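Local coordinates for glucokinase (Enterococcus faecalis, PDB 2QM1), which probably phosphorylates glucose at the expense of ATP, as a magnesium- and zinc-binding sugar kinase of the ROK family, at residues Asp117-Ala122 with Leu156-Ala161. Residues are numbered along the deposited sequence; the frame is centred on the assembly and turned at random.
With MG (magnesium ion), chain K.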
# COMPACT_ATOMS: atom_id res chain seq x y z
N ASP B 117 7.00 -15.03 5.90
CA ASP B 117 6.04 -15.88 6.59
C ASP B 117 4.62 -15.32 6.66
O ASP B 117 3.68 -16.05 6.40
CB ASP B 117 6.56 -16.32 7.97
CG ASP B 117 6.88 -15.14 8.91
OD1 ASP B 117 6.90 -13.97 8.47
OD2 ASP B 117 7.16 -15.41 10.11
N ALA B 118 4.45 -14.03 6.94
CA ALA B 118 3.10 -13.43 6.85
C ALA B 118 2.63 -13.26 5.42
O ALA B 118 1.45 -13.33 5.17
CB ALA B 118 3.00 -12.15 7.61
N ASN B 119 3.56 -13.10 4.46
CA ASN B 119 3.16 -12.99 3.06
C ASN B 119 2.41 -14.24 2.59
O ASN B 119 1.35 -14.19 1.99
CB ASN B 119 4.37 -12.74 2.16
CG ASN B 119 4.81 -11.29 2.20
OD1 ASN B 119 4.30 -10.50 3.02
ND2 ASN B 119 5.77 -10.93 1.35
N VAL B 120 3.01 -15.36 2.95
CA VAL B 120 2.54 -16.69 2.57
C VAL B 120 1.22 -17.01 3.32
O VAL B 120 0.27 -17.49 2.75
CB VAL B 120 3.77 -17.61 2.84
CG1 VAL B 120 3.49 -18.73 3.68
CG2 VAL B 120 4.54 -17.90 1.57
N ALA B 121 1.16 -16.67 4.59
CA ALA B 121 -0.09 -16.75 5.34
C ALA B 121 -1.23 -15.94 4.68
O ALA B 121 -2.35 -16.42 4.55
CB ALA B 121 0.13 -16.34 6.81
N ALA B 122 -0.90 -14.74 4.23
CA ALA B 122 -1.78 -13.92 3.44
C ALA B 122 -2.28 -14.65 2.20
O ALA B 122 -3.47 -14.59 1.90
CB ALA B 122 -1.04 -12.58 3.03
N LEU B 156 0.95 -10.55 -4.86
CA LEU B 156 1.48 -10.34 -3.54
C LEU B 156 2.51 -9.19 -3.66
O LEU B 156 3.31 -9.21 -4.57
CB LEU B 156 2.18 -11.61 -3.10
CG LEU B 156 2.18 -12.16 -1.68
CD1 LEU B 156 3.53 -12.91 -1.54
CD2 LEU B 156 1.92 -11.15 -0.51
N LEU B 157 2.49 -8.20 -2.78
CA LEU B 157 3.54 -7.13 -2.83
C LEU B 157 4.84 -7.38 -2.01
O LEU B 157 4.80 -7.86 -0.88
CB LEU B 157 2.99 -5.75 -2.52
CG LEU B 157 1.68 -5.37 -3.26
CD1 LEU B 157 1.31 -4.01 -2.91
CD2 LEU B 157 1.79 -5.50 -4.79
N HIS B 158 5.99 -7.02 -2.59
CA HIS B 158 7.28 -7.18 -1.96
C HIS B 158 7.99 -5.85 -1.80
O HIS B 158 8.72 -5.68 -0.87
CB HIS B 158 8.12 -8.21 -2.77
CG HIS B 158 7.46 -9.55 -2.82
ND1 HIS B 158 6.55 -9.90 -3.80
CD2 HIS B 158 7.45 -10.57 -1.93
CE1 HIS B 158 6.06 -11.11 -3.54
NE2 HIS B 158 6.60 -11.54 -2.42
N GLY B 159 7.78 -4.90 -2.68
CA GLY B 159 8.62 -3.69 -2.66
C GLY B 159 10.09 -3.89 -3.01
O GLY B 159 10.53 -5.04 -3.32
N VAL B 160 10.86 -2.79 -2.91
CA VAL B 160 12.24 -2.76 -3.40
C VAL B 160 13.19 -3.59 -2.57
O VAL B 160 14.18 -4.10 -3.11
CB VAL B 160 12.78 -1.28 -3.57
CG1 VAL B 160 12.90 -0.52 -2.20
CG2 VAL B 160 14.11 -1.29 -4.33
N ALA B 161 12.89 -3.75 -1.27
CA ALA B 161 13.76 -4.47 -0.34
C ALA B 161 13.09 -5.69 0.29
O ALA B 161 13.54 -6.18 1.31
CB ALA B 161 14.28 -3.54 0.77
MG MG K . 4.93 -9.95 5.13
O HOH W 1 7.04 -8.55 1.25
O HOH W 2 3.08 -8.04 1.38
O HOH W 3 6.75 -8.44 4.81
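N119 carries this contact from the helix side, meeting the methyl groups of L156 with its stem and the imidazole of H158 with its amide. The N119 CB atom lies 3.8 Å from L156 CD1, and L156 CD2 reaches N119 CG at 4.0 Å, so both leucine methyls pack against the CB-CG stem, CD1 on CB and CD2 on CB and CG. At the nitrogen end, N119 ND2 comes within 3.7 Å of H158 CD2; the amide and ring planes are 74° apart, and ND2 approaches the ring obliquely, with no direct hydrogen bond. Water can supply the polar link. One molecule accepts from N119 ND2 at 2.7 Å and also lies within hydrogen-bonding distance of L157 O, while a second, 2.8 Å from L157 O, lies near N119 OD1. N119 OD1 coordinates the magnesium ion at 2.3 Å; a third water and G148 O are further ligands, and N116 also belongs to the site. A chi1 of -79°, with CG anti to the carbonyl carbon, directs the amide toward the loop, its oxygen on the metal and its nitrogen on water and D115. In the second shell, the D115 carboxylate accepts hydrogen bonds from N119 ND2 and H158 NE2 through separate oxygens, which should fix the rotation of both groups. The contact thus joins the start of helix 117-128 to the loop after strand 155-156, at a magnesium site in the interdomain cleft of an actin-like ATPase fold.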